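Local coordinates for protein apical membrane antigen 1 (Babesia divergens, PDB 4APM) that probably acts in host cell invasion by the parasite as a calcium-binding moving-junction surface antigen, of which this chain holds the three domains of the ectodomain, at residues F19-S24 with G313-N318; E250-L255 with A317-N322; L336-G341 with G410-C415. All blocks are in the same frame, centred on the assembly; numbering follows the deposited sequence.

Contact 1: residues F19-S24 with G313-N318; sequences FDLAKS and GMNWAN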
ATOM      1  N   PHE A  19      -2.473  -9.472   0.939  1.00 24.70           N
ATOM      2  CA  PHE A  19      -1.711  -8.712   1.919  1.00 24.80           C
ATOM      3  C   PHE A  19      -0.274  -9.233   1.978  1.00 26.40           C
ATOM      4  O   PHE A  19       0.627  -8.602   2.540  1.00 28.65           O
ATOM      5  CB  PHE A  19      -2.417  -8.750   3.281  1.00 24.23           C
ATOM      6  CG  PHE A  19      -3.688  -7.936   3.312  1.00 24.70           C
ATOM      7  CD1 PHE A  19      -3.638  -6.552   3.492  1.00 22.97           C
ATOM      8  CD2 PHE A  19      -4.920  -8.525   3.017  1.00 23.46           C
ATOM      9  CE1 PHE A  19      -4.790  -5.768   3.382  1.00 22.92           C
ATOM     10  CE2 PHE A  19      -6.094  -7.749   2.965  1.00 27.35           C
ATOM     11  CZ  PHE A  19      -6.027  -6.368   3.143  1.00 23.93           C
ATOM     12  N   ASP A  20      -0.055 -10.376   1.351  1.00 26.65           N
ATOM     13  CA  ASP A  20       1.276 -10.909   1.203  1.00 28.04           C
ATOM     14  C   ASP A  20       1.933 -10.212   0.012  1.00 28.26           C
ATOM     15  O   ASP A  20       1.941 -10.727  -1.127  1.00 27.28           O
ATOM     16  CB  ASP A  20       1.217 -12.424   1.016  1.00 29.99           C
ATOM     17  CG  ASP A  20       2.590 -13.082   1.081  1.00 33.43           C
ATOM     18  OD1 ASP A  20       3.629 -12.375   1.021  1.00 29.93           O
ATOM     19  OD2 ASP A  20       2.613 -14.323   1.172  1.00 38.58           O
ATOM     20  N   LEU A  21       2.451  -9.012   0.291  1.00 27.10           N
ATOM     21  CA  LEU A  21       3.007  -8.131  -0.730  1.00 26.63           C
ATOM     22  C   LEU A  21       4.256  -8.683  -1.466  1.00 26.64           C
ATOM     23  O   LEU A  21       4.499  -8.310  -2.626  1.00 26.53           O
ATOM     24  CB  LEU A  21       3.253  -6.727  -0.131  1.00 25.13           C
ATOM     25  CG  LEU A  21       1.931  -5.928   0.019  1.00 24.62           C
ATOM     26  CD1 LEU A  21       2.115  -4.738   0.942  1.00 23.78           C
ATOM     27  CD2 LEU A  21       1.447  -5.437  -1.343  1.00 20.34           C
ATOM     28  N   ALA A  22       5.009  -9.597  -0.828  1.00 25.46           N
ATOM     29  CA  ALA A  22       6.072 -10.337  -1.540  1.00 27.07           C
ATOM     30  C   ALA A  22       5.507 -11.098  -2.756  1.00 27.72           C
ATOM     31  O   ALA A  22       6.156 -11.187  -3.797  1.00 28.50           O
ATOM     32  CB  ALA A  22       6.817 -11.305  -0.600  1.00 27.10           C
ATOM     33  N   LYS A  23       4.307 -11.664  -2.608  1.00 28.58           N
ATOM     34  CA  LYS A  23       3.638 -12.347  -3.734  1.00 30.96           C
ATOM     35  C   LYS A  23       2.837 -11.419  -4.642  1.00 30.52           C
ATOM     36  O   LYS A  23       2.937 -11.537  -5.842  1.00 29.96           O
ATOM     37  CB  LYS A  23       2.698 -13.451  -3.262  1.00 29.24           C
ATOM     38  CG  LYS A  23       3.319 -14.528  -2.400  1.00 36.23           C
ATOM     39  CD  LYS A  23       2.335 -15.700  -2.348  1.00 38.43           C
ATOM     40  CE  LYS A  23       2.491 -16.534  -1.093  1.00 48.63           C
ATOM     41  NZ  LYS A  23       3.799 -17.237  -1.016  1.00 48.80           N
ATOM     42  N   SER A  24       1.938 -10.608  -4.069  1.00 28.99           N
ATOM     43  CA  SER A  24       1.012  -9.800  -4.886  1.00 24.96           C
ATOM     44  C   SER A  24       1.683  -8.611  -5.582  1.00 26.39           C
ATOM     45  O   SER A  24       1.272  -8.223  -6.678  1.00 27.48           O
ATOM     46  CB  SER A  24      -0.128  -9.294  -4.034  1.00 25.15           C
ATOM     47  OG  SER A  24       0.371  -8.509  -2.979  1.00 21.86           O
ATOM     48  N   GLY A 313       9.594  -5.722   3.776  1.00 24.62           N
ATOM     49  CA  GLY A 313       9.712  -4.434   4.448  1.00 22.84           C
ATOM     50  C   GLY A 313       8.589  -4.191   5.441  1.00 25.21           C
ATOM     51  O   GLY A 313       7.729  -5.056   5.672  1.00 26.87           O
ATOM     52  N   MET A 314       8.598  -3.041   6.095  1.00 24.56           N
ATOM     53  CA  MET A 314       7.475  -2.737   6.973  1.00 24.55           C
ATOM     54  C   MET A 314       6.324  -2.178   6.163  1.00 23.18           C
ATOM     55  O   MET A 314       6.177  -0.959   6.066  1.00 25.94           O
ATOM     56  CB  MET A 314       7.891  -1.746   8.034  1.00 25.62           C
ATOM     57  CG  MET A 314       9.191  -2.136   8.694  1.00 28.39           C
ATOM     58  SD  MET A 314       9.516  -1.098  10.128  1.00 35.93           S
ATOM     59  CE  MET A 314      11.201  -1.596  10.479  1.00 30.64           C
ATOM     60  N   ASN A 315       5.480  -3.071   5.647  1.00 21.68           N
ATOM     61  CA  ASN A 315       4.513  -2.759   4.584  1.00 22.64           C
ATOM     62  C   ASN A 315       3.058  -2.512   5.020  1.00 21.56           C
ATOM     63  O   ASN A 315       2.189  -2.320   4.171  1.00 23.15           O
ATOM     64  CB  ASN A 315       4.513  -3.882   3.530  1.00 20.95           C
ATOM     65  CG  ASN A 315       5.874  -4.068   2.867  1.00 24.04           C
ATOM     66  OD1 ASN A 315       6.652  -3.111   2.735  1.00 22.46           O
ATOM     67  ND2 ASN A 315       6.142  -5.294   2.381  1.00 21.31           N
ATOM     68  N   TRP A 316       2.790  -2.614   6.318  1.00 21.80           N
ATOM     69  CA  TRP A 316       1.417  -2.636   6.848  1.00 21.98           C
ATOM     70  C   TRP A 316       1.435  -1.884   8.139  1.00 23.97           C
ATOM     71  O   TRP A 316       2.479  -1.831   8.831  1.00 22.56           O
ATOM     72  CB  TRP A 316       0.939  -4.071   7.121  1.00 23.62           C
ATOM     73  CG  TRP A 316       1.300  -5.117   6.079  1.00 23.30           C
ATOM     74  CD1 TRP A 316       0.496  -5.586   5.036  1.00 24.93           C
ATOM     75  CD2 TRP A 316       2.539  -5.914   5.994  1.00 22.87           C
ATOM     76  NE1 TRP A 316       1.156  -6.578   4.315  1.00 26.03           N
ATOM     77  CE2 TRP A 316       2.383  -6.806   4.837  1.00 22.97           C
ATOM     78  CE3 TRP A 316       3.735  -5.934   6.699  1.00 28.44           C
ATOM     79  CZ2 TRP A 316       3.363  -7.707   4.467  1.00 23.55           C
ATOM     80  CZ3 TRP A 316       4.728  -6.865   6.312  1.00 26.52           C
ATOM     81  CH2 TRP A 316       4.535  -7.730   5.225  1.00 24.08           C
ATOM     82  N   ALA A 317       0.315  -1.233   8.449  1.00 23.52           N
ATOM     83  CA  ALA A 317       0.174  -0.488   9.707  1.00 24.55           C
ATOM     84  C   ALA A 317      -1.260  -0.554  10.214  1.00 25.89           C
ATOM     85  O   ALA A 317      -2.208  -0.685   9.422  1.00 23.14           O
ATOM     86  CB  ALA A 317       0.602   0.968   9.529  1.00 22.98           C
ATOM     87  N   ASN A 318      -1.400  -0.491  11.536  1.00 26.56           N
ATOM     88  CA  ASN A 318      -2.697  -0.366  12.190  1.00 24.82           C
ATOM     89  C   ASN A 318      -2.837   1.016  12.725  1.00 26.29           C
ATOM     90  O   ASN A 318      -2.028   1.457  13.532  1.00 26.03           O
ATOM     91  CB  ASN A 318      -2.778  -1.311  13.366  1.00 26.86           C
ATOM     92  CG  ASN A 318      -2.437  -2.718  12.985  1.00 27.43           C
ATOM     93  OD1 ASN A 318      -1.284  -3.123  13.096  1.00 36.24           O
ATOM     94  ND2 ASN A 318      -3.410  -3.445  12.448  1.00 26.46           N
TER

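Contact 2: residues E250-L255 with A317-N322; sequences EECSAL and ANYDSN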
ATOM      1  N   GLU A 250      -3.593   9.298   7.237  1.00 27.60           N
ATOM      2  CA  GLU A 250      -2.565   9.699   6.235  1.00 28.72           C
ATOM      3  C   GLU A 250      -1.139   9.822   6.779  1.00 24.72           C
ATOM      4  O   GLU A 250      -0.170   9.440   6.102  1.00 26.25           O
ATOM      5  CB  GLU A 250      -2.939  11.003   5.563  1.00 30.95           C
ATOM      6  CG  GLU A 250      -4.324  10.987   4.989  1.00 38.23           C
ATOM      7  CD  GLU A 250      -5.345  11.544   5.950  1.00 48.70           C
ATOM      8  OE1 GLU A 250      -5.809  10.784   6.844  1.00 47.54           O
ATOM      9  OE2 GLU A 250      -5.673  12.747   5.811  1.00 54.74           O
ATOM     10  N   GLU A 251      -1.008  10.441   7.946  1.00 24.48           N
ATOM     11  CA  GLU A 251       0.276  10.553   8.601  1.00 24.99           C
ATOM     12  C   GLU A 251       0.798   9.159   8.948  1.00 23.94           C
ATOM     13  O   GLU A 251       1.926   8.815   8.626  1.00 25.26           O
ATOM     14  CB  GLU A 251       0.180  11.415   9.856  1.00 25.35           C
ATOM     15  CG  GLU A 251       1.543  11.885  10.378  1.00 34.00           C
ATOM     16  CD  GLU A 251       1.427  13.080  11.313  1.00 39.40           C
ATOM     17  OE1 GLU A 251       0.816  12.937  12.405  1.00 39.80           O
ATOM     18  OE2 GLU A 251       1.862  14.185  10.916  1.00 45.98           O
ATOM     19  N   CYS A 252      -0.048   8.336   9.559  1.00 24.08           N
ATOM     20  CA  CYS A 252       0.314   6.941   9.804  1.00 25.09           C
ATOM     21  C   CYS A 252       0.787   6.232   8.506  1.00 28.56           C
ATOM     22  O   CYS A 252       1.854   5.568   8.464  1.00 25.81           O
ATOM     23  CB  CYS A 252      -0.880   6.214  10.372  1.00 25.47           C
ATOM     24  SG  CYS A 252      -0.543   4.487  10.698  1.00 33.21           S
ATOM     25  N   SER A 253       0.030   6.443   7.431  1.00 24.76           N
ATOM     26  CA  SER A 253       0.373   5.872   6.168  1.00 26.47           C
ATOM     27  C   SER A 253       1.756   6.363   5.705  1.00 27.76           C
ATOM     28  O   SER A 253       2.591   5.556   5.277  1.00 25.29           O
ATOM     29  CB  SER A 253      -0.713   6.166   5.127  1.00 27.09           C
ATOM     30  OG  SER A 253      -0.407   5.519   3.917  1.00 27.68           O
ATOM     31  N   ALA A 254       2.032   7.657   5.855  1.00 25.51           N
ATOM     32  CA  ALA A 254       3.312   8.214   5.361  1.00 24.45           C
ATOM     33  C   ALA A 254       4.512   7.697   6.161  1.00 27.10           C
ATOM     34  O   ALA A 254       5.607   7.544   5.623  1.00 26.77           O
ATOM     35  CB  ALA A 254       3.279   9.743   5.372  1.00 23.69           C
ATOM     36  N   LEU A 255       4.290   7.466   7.457  1.00 27.75           N
ATOM     37  CA  LEU A 255       5.312   6.963   8.383  1.00 29.86           C
ATOM     38  C   LEU A 255       5.723   5.545   8.012  1.00 26.45           C
ATOM     39  O   LEU A 255       6.891   5.183   8.071  1.00 24.59           O
ATOM     40  CB  LEU A 255       4.717   6.921   9.798  1.00 27.53           C
ATOM     41  CG  LEU A 255       5.544   7.219  11.043  1.00 36.52           C
ATOM     42  CD1 LEU A 255       4.928   6.538  12.266  1.00 33.96           C
ATOM     43  CD2 LEU A 255       7.013   6.878  10.900  1.00 33.16           C
ATOM     44  N   ALA A 317       0.315  -1.233   8.449  1.00 23.52           N
ATOM     45  CA  ALA A 317       0.174  -0.488   9.707  1.00 24.55           C
ATOM     46  C   ALA A 317      -1.260  -0.554  10.214  1.00 25.89           C
ATOM     47  O   ALA A 317      -2.208  -0.685   9.422  1.00 23.14           O
ATOM     48  CB  ALA A 317       0.602   0.968   9.529  1.00 22.98           C
ATOM     49  N   ASN A 318      -1.400  -0.491  11.536  1.00 26.56           N
ATOM     50  CA  ASN A 318      -2.697  -0.366  12.190  1.00 24.82           C
ATOM     51  C   ASN A 318      -2.837   1.016  12.725  1.00 26.29           C
ATOM     52  O   ASN A 318      -2.028   1.457  13.532  1.00 26.03           O
ATOM     53  CB  ASN A 318      -2.778  -1.311  13.366  1.00 26.86           C
ATOM     54  CG  ASN A 318      -2.437  -2.718  12.985  1.00 27.43           C
ATOM     55  OD1 ASN A 318      -1.284  -3.123  13.096  1.00 36.24           O
ATOM     56  ND2 ASN A 318      -3.410  -3.445  12.448  1.00 26.46           N
ATOM     57  N   TYR A 319      -3.851   1.717  12.254  1.00 27.51           N
ATOM     58  CA  TYR A 319      -4.116   3.040  12.725  1.00 25.97           C
ATOM     59  C   TYR A 319      -5.376   3.022  13.570  1.00 26.94           C
ATOM     60  O   TYR A 319      -6.456   2.711  13.077  1.00 28.24           O
ATOM     61  CB  TYR A 319      -4.287   4.002  11.568  1.00 26.36           C
ATOM     62  CG  TYR A 319      -4.688   5.357  12.044  1.00 29.38           C
ATOM     63  CD1 TYR A 319      -3.855   6.085  12.899  1.00 31.41           C
ATOM     64  CD2 TYR A 319      -5.959   5.855  11.771  1.00 27.82           C
ATOM     65  CE1 TYR A 319      -4.231   7.345  13.357  1.00 33.98           C
ATOM     66  CE2 TYR A 319      -6.350   7.088  12.232  1.00 31.65           C
ATOM     67  CZ  TYR A 319      -5.494   7.821  13.028  1.00 33.72           C
ATOM     68  OH  TYR A 319      -5.918   9.021  13.507  1.00 37.50           O
ATOM     69  N   ASP A 320      -5.229   3.352  14.846  1.00 28.39           N
ATOM     70  CA  ASP A 320      -6.366   3.416  15.750  1.00 29.96           C
ATOM     71  C   ASP A 320      -6.918   4.830  15.723  1.00 31.69           C
ATOM     72  O   ASP A 320      -6.292   5.749  16.242  1.00 32.59           O
ATOM     73  CB  ASP A 320      -5.941   3.063  17.174  1.00 30.31           C
ATOM     74  CG  ASP A 320      -7.131   2.940  18.117  1.00 37.83           C
ATOM     75  OD1 ASP A 320      -8.073   3.776  18.025  1.00 39.25           O
ATOM     76  OD2 ASP A 320      -7.139   1.996  18.926  1.00 40.37           O
ATOM     77  N   SER A 321      -8.062   5.023  15.081  1.00 30.47           N
ATOM     78  CA  SER A 321      -8.592   6.379  14.946  1.00 36.47           C
ATOM     79  C   SER A 321      -9.126   6.972  16.252  1.00 34.20           C
ATOM     80  O   SER A 321      -9.307   8.165  16.329  1.00 35.84           O
ATOM     81  CB  SER A 321      -9.660   6.455  13.844  1.00 37.69           C
ATOM     82  OG  SER A 321     -10.713   5.557  14.135  1.00 39.40           O
ATOM     83  N   ASN A 322      -9.323   6.148  17.285  1.00 38.73           N
ATOM     84  CA  ASN A 322      -9.712   6.653  18.619  1.00 35.08           C
ATOM     85  C   ASN A 322      -8.559   7.204  19.438  1.00 38.06           C
ATOM     86  O   ASN A 322      -8.754   8.114  20.234  1.00 40.14           O
ATOM     87  CB  ASN A 322     -10.438   5.579  19.444  1.00 35.92           C
ATOM     88  CG  ASN A 322     -11.586   4.933  18.685  1.00 45.68           C
ATOM     89  OD1 ASN A 322     -11.689   3.706  18.617  1.00 44.68           O
ATOM     90  ND2 ASN A 322     -12.437   5.758  18.081  1.00 47.41           N
TER

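Contact 3: residues L336-G341 with G410-C415; sequences LIIDAG and GTYYYC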
ATOM      1  N   LEU A 336      -7.419 -11.004  10.291  1.00 33.13           N
ATOM      2  CA  LEU A 336      -7.790  -9.715  10.863  1.00 33.65           C
ATOM      3  C   LEU A 336      -8.555  -9.948  12.181  1.00 35.50           C
ATOM      4  O   LEU A 336      -9.189 -10.981  12.347  1.00 33.09           O
ATOM      5  CB  LEU A 336      -8.659  -8.918   9.875  1.00 30.53           C
ATOM      6  CG  LEU A 336      -8.131  -8.613   8.464  1.00 31.26           C
ATOM      7  CD1 LEU A 336      -9.145  -7.791   7.685  1.00 27.77           C
ATOM      8  CD2 LEU A 336      -6.786  -7.904   8.492  1.00 24.77           C
ATOM      9  N   ILE A 337      -8.434  -9.005  13.114  1.00 31.94           N
ATOM     10  CA  ILE A 337      -9.219  -8.951  14.334  1.00 32.83           C
ATOM     11  C   ILE A 337     -10.185  -7.766  14.194  1.00 36.01           C
ATOM     12  O   ILE A 337      -9.771  -6.684  13.761  1.00 33.77           O
ATOM     13  CB  ILE A 337      -8.295  -8.667  15.536  1.00 37.59           C
ATOM     14  CG1 ILE A 337      -7.329  -9.815  15.759  1.00 36.80           C
ATOM     15  CG2 ILE A 337      -9.087  -8.308  16.788  1.00 37.47           C
ATOM     16  CD1 ILE A 337      -5.949  -9.555  15.193  1.00 43.48           C
ATOM     17  N   ILE A 338     -11.468  -7.950  14.509  1.00 32.22           N
ATOM     18  CA  ILE A 338     -12.361  -6.809  14.419  1.00 35.24           C
ATOM     19  C   ILE A 338     -12.199  -5.896  15.636  1.00 36.68           C
ATOM     20  O   ILE A 338     -11.949  -6.364  16.756  1.00 38.08           O
ATOM     21  CB  ILE A 338     -13.847  -7.172  14.131  1.00 39.81           C
ATOM     22  CG1 ILE A 338     -14.625  -5.910  13.747  1.00 41.73           C
ATOM     23  CG2 ILE A 338     -14.511  -7.842  15.329  1.00 39.32           C
ATOM     24  CD1 ILE A 338     -16.129  -6.076  13.757  1.00 50.27           C
ATOM     25  N   ASP A 339     -12.241  -4.594  15.386  1.00 36.30           N
ATOM     26  CA  ASP A 339     -12.072  -3.596  16.428  1.00 37.45           C
ATOM     27  C   ASP A 339     -12.488  -2.226  15.893  1.00 37.53           C
ATOM     28  O   ASP A 339     -11.853  -1.701  14.994  1.00 41.71           O
ATOM     29  CB  ASP A 339     -10.618  -3.567  16.917  1.00 37.72           C
ATOM     30  CG  ASP A 339     -10.398  -2.557  18.018  1.00 47.35           C
ATOM     31  OD1 ASP A 339     -11.026  -2.698  19.092  1.00 50.08           O
ATOM     32  OD2 ASP A 339      -9.622  -1.600  17.804  1.00 56.20           O
ATOM     33  N   ALA A 340     -13.586  -1.677  16.416  1.00 34.72           N
ATOM     34  CA  ALA A 340     -14.143  -0.413  15.927  1.00 33.60           C
ATOM     35  C   ALA A 340     -13.138   0.715  15.998  1.00 34.93           C
ATOM     36  O   ALA A 340     -12.464   0.878  17.009  1.00 34.81           O
ATOM     37  CB  ALA A 340     -15.392  -0.041  16.724  1.00 39.37           C
ATOM     38  N   GLY A 341     -13.081   1.523  14.941  1.00 33.96           N
ATOM     39  CA  GLY A 341     -12.180   2.669  14.880  1.00 31.67           C
ATOM     40  C   GLY A 341     -10.760   2.375  14.408  1.00 35.19           C
ATOM     41  O   GLY A 341      -9.977   3.301  14.165  1.00 34.41           O
ATOM     42  N   GLY A 410     -22.074  -3.649  11.885  1.00 43.87           N
ATOM     43  CA  GLY A 410     -22.891  -3.340  13.066  1.00 47.25           C
ATOM     44  C   GLY A 410     -22.311  -4.001  14.311  1.00 50.58           C
ATOM     45  O   GLY A 410     -21.090  -3.942  14.537  1.00 52.10           O
ATOM     46  N   THR A 411     -23.164  -4.683  15.080  1.00 40.42           N
ATOM     47  CA  THR A 411     -22.823  -5.100  16.441  1.00 39.19           C
ATOM     48  C   THR A 411     -21.879  -6.300  16.459  1.00 39.84           C
ATOM     49  O   THR A 411     -22.085  -7.285  15.740  1.00 40.59           O
ATOM     50  CB  THR A 411     -24.088  -5.474  17.270  1.00 42.34           C
ATOM     51  OG1 THR A 411     -25.080  -4.458  17.115  1.00 43.56           O
ATOM     52  CG2 THR A 411     -23.760  -5.612  18.760  1.00 38.70           C
ATOM     53  N   TYR A 412     -20.884  -6.251  17.339  1.00 39.35           N
ATOM     54  CA  TYR A 412     -20.033  -7.412  17.558  1.00 37.37           C
ATOM     55  C   TYR A 412     -19.705  -7.501  19.030  1.00 36.68           C
ATOM     56  O   TYR A 412     -20.047  -6.611  19.787  1.00 41.82           O
ATOM     57  CB  TYR A 412     -18.745  -7.307  16.710  1.00 39.05           C
ATOM     58  CG  TYR A 412     -17.785  -6.231  17.178  1.00 34.41           C
ATOM     59  CD1 TYR A 412     -17.977  -4.901  16.822  1.00 31.26           C
ATOM     60  CD2 TYR A 412     -16.697  -6.547  17.997  1.00 35.17           C
ATOM     61  CE1 TYR A 412     -17.131  -3.909  17.287  1.00 34.66           C
ATOM     62  CE2 TYR A 412     -15.832  -5.557  18.453  1.00 35.84           C
ATOM     63  CZ  TYR A 412     -16.058  -4.243  18.090  1.00 33.64           C
ATOM     64  OH  TYR A 412     -15.219  -3.255  18.535  1.00 36.35           O
ATOM     65  N   TYR A 413     -18.956  -8.529  19.405  1.00 42.51           N
ATOM     66  CA  TYR A 413     -18.791  -8.912  20.801  1.00 46.98           C
ATOM     67  C   TYR A 413     -17.344  -8.882  21.250  1.00 50.35           C
ATOM     68  O   TYR A 413     -16.439  -9.270  20.494  1.00 48.56           O
ATOM     69  CB  TYR A 413     -19.364 -10.310  21.030  1.00 45.69           C
ATOM     70  CG  TYR A 413     -20.745 -10.433  20.470  1.00 52.97           C
ATOM     71  CD1 TYR A 413     -21.844  -9.951  21.181  1.00 48.10           C
ATOM     72  CD2 TYR A 413     -20.951 -10.908  19.173  1.00 53.24           C
ATOM     73  CE1 TYR A 413     -23.114 -10.013  20.652  1.00 49.30           C
ATOM     74  CE2 TYR A 413     -22.224 -10.965  18.628  1.00 54.49           C
ATOM     75  CZ  TYR A 413     -23.298 -10.517  19.379  1.00 54.12           C
ATOM     76  OH  TYR A 413     -24.559 -10.570  18.854  1.00 54.31           O
ATOM     77  N   TYR A 414     -17.141  -8.466  22.500  1.00 46.73           N
ATOM     78  CA  TYR A 414     -15.838  -8.554  23.133  1.00 50.79           C
ATOM     79  C   TYR A 414     -15.890  -9.056  24.583  1.00 53.25           C
ATOM     80  O   TYR A 414     -16.930  -8.998  25.243  1.00 51.20           O
ATOM     81  CB  TYR A 414     -15.078  -7.225  23.017  1.00 42.66           C
ATOM     82  CG  TYR A 414     -15.600  -6.082  23.858  1.00 41.01           C
ATOM     83  CD1 TYR A 414     -16.613  -5.250  23.389  1.00 41.70           C
ATOM     84  CD2 TYR A 414     -14.985  -5.745  25.060  1.00 44.72           C
ATOM     85  CE1 TYR A 414     -17.050  -4.161  24.129  1.00 38.37           C
ATOM     86  CE2 TYR A 414     -15.428  -4.669  25.815  1.00 42.04           C
ATOM     87  CZ  TYR A 414     -16.451  -3.876  25.341  1.00 41.11           C
ATOM     88  OH  TYR A 414     -16.865  -2.785  26.081  1.00 43.34           O
ATOM     89  N   CYS A 415     -14.756  -9.563  25.055  1.00 54.26           N
ATOM     90  CA  CYS A 415     -14.649 -10.122  26.388  1.00 57.49           C
ATOM     91  C   CYS A 415     -13.912  -9.198  27.343  1.00 63.78           C
ATOM     92  O   CYS A 415     -12.717  -8.944  27.172  1.00 68.22           O
ATOM     93  CB  CYS A 415     -13.925 -11.445  26.339  1.00 59.52           C
ATOM     94  SG  CYS A 415     -14.026 -12.314  27.907  1.00 66.58           S
TER

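Contact 1: residues F19-S24 with G313-N318
The indole N-H of Trp316 points at the backbone carbonyl of Phe19, and NE1 to Phe19 O is a hydrogen bond of 2.7 Å. The oxygen lies at the indole edge, 11° out of the ring plane, and the nitrogen meets one of its lone pairs in the carbonyl plane. The bond is bent, with 149° at the hydrogen. The same oxygen also takes a weak bond from Leu21 N, which closes the inverse gamma turn centred on Asp20.

Beside this polar link lies a small apolar patch. Leu21 CD1 rests 3.6 Å from Asn315 CB and 4.0 Å from Trp316 NE1, reaching the indole obliquely. Asn315 CB in turn covers the centre of one face of its neighbour's ring, 3.7 Å above the plane, so Leu21 and Trp316 both pack on this methylene.

Trp316 CG lies anti to the carbonyl carbon (chi1 -42°), which sends the indole from the start of strand 316-320 toward the incoming N-terminal segment. The amide of Asn315 is fixed by bonds of ND2 to Gly311 O and OD1 to Ala261 N, which leaves its CB to meet Leu21, while Phe227 meets the indole edge-to-face. Asp20 sits at the N-cap of helix 21-24, and its O accepts from both Lys23 N and Ser24 N.

The contact joins the N-terminal part of the chain to an antiparallel sheet consistent with the second PAN-like domain of AMA1. Its one polar link pairs a buried indole N-H with a main-chain oxygen, so it depends on where the turn places that carbonyl, not on the Phe19 side chain.

Contact 2: residues E250-L255 with A317-N322
Cys252 of helix 249-257 packs with its sulfur between Ala317 and Tyr319, two residues on the same side of strand 316-320, in a helix-on-sheet arrangement consistent with a PAN-like domain. The helix runs nearly antiparallel to the strand, with an angle of 158° between the short segments and 8.9 Å between their axes.

Along the helix, Glu250 O takes the N-H of Ala254, and Glu251 O that of Leu255, the regular bonds that bracket Cys252. The carboxylate of Glu251 makes a salt bridge to Arg247, just ahead of the helix.

Cys252 then carries the contact. Its sulfur is anti to the backbone N (chi1 180°), which carries SG out to the strand. SG touches Ala317 CB at 3.9 Å and Tyr319 CB at 3.9 Å, making an apolar bridge over the intervening Asn318, whose CB points away from the helix. Lower on the same side chain, Cys252 CB approaches Tyr319 CD1 at 3.9 Å. The sulfur lies 5.3 Å from the centroid of the Tyr319 ring and 64° off its normal, an oblique sulfur-aromatic contact. SG is also bonded to Cys326 SG on the adjacent strand 325-329, so a disulfide ties the helix to the sheet at the point where it packs.

Past Cys252, Ser253 turns to Met345 of strand 342-346, and Leu255 to Phe242 and Glu244 of strand 242-245.

Where strand 316-320 ends, Ser321 N passes 3.9 Å above the Tyr319 ring plane toward its rim, and Asp320 OD1 closes an Asx turn by accepting from Asn322 N at 2.8 Å.

Contact 3: residues L336-G341 with G410-C415
Tyr412 reaches across to strand 335-339 with its ring under the branched end of Ile338 and its hydroxyl at the backbone beyond. Ile338 CD1 sits over one face of the ring, 4.0 Å from the centroid and 24° off the normal, in a CH-pi contact. It is displaced toward the CG and CD1 side of the ring. The other branch works along a different part of the same ring: Ile338 CG2 meets Tyr412 CD2 at 3.7 Å. Between them the two methyls span the inner end of the ring, from CD1 over CG to CD2.

At the far end of the ring, Tyr412 OH accepts a hydrogen bond from Ala340 N at 3.1 Å. This bond is almost straight, 171° at the hydrogen, although the nitrogen stands oblique to the ring. The ring is thus gripped by methyls at its inner end and by a hydrogen bond at its hydroxyl, which probably restricts its tilt.

The two strands belong to one mixed sheet but are not neighbours in it: 335-339 is an outermost strand, and 387-389 lies beside 410-416. The Tyr412 side chain bridges between strands that share no backbone bonds. The cystine-rich stretch around Cys415, bonded to Cys397, is consistent with AMA1 domain III, so the tyrosine probably joins it to domain II.

Tyr412 CG lies between its backbone N and carbonyl carbon (chi1 70°), and the ring projects away from its strand toward 335-339. Gly410 O, itself bonded to Ser406 OG, lies in the ring plane at the edge, and Ala340 CB comes to 3.7 Å from Tyr412 OH.

In the fold
Contacts 1 and 2 share strand 316-320 and are both buried: the N-terminal segment meets its beginning, while helix 249-257 packs further along it. Contact 3, whose centre is about 24 Å from that of the chain, is only partly buried and lies in the mixed sheet, on a different pair of strands. The chemistry follows the place. Contact 2 is apolar and covalently reinforced by its disulfide, whereas contacts 1 and 3 each combine apolar packing with one hydrogen bond between an aromatic side chain and the main chain, given by the indole in one and accepted by the phenol in the other. Contacts 2 and 3 meet where Ser321 and Gly341 share a backbone hydrogen bond.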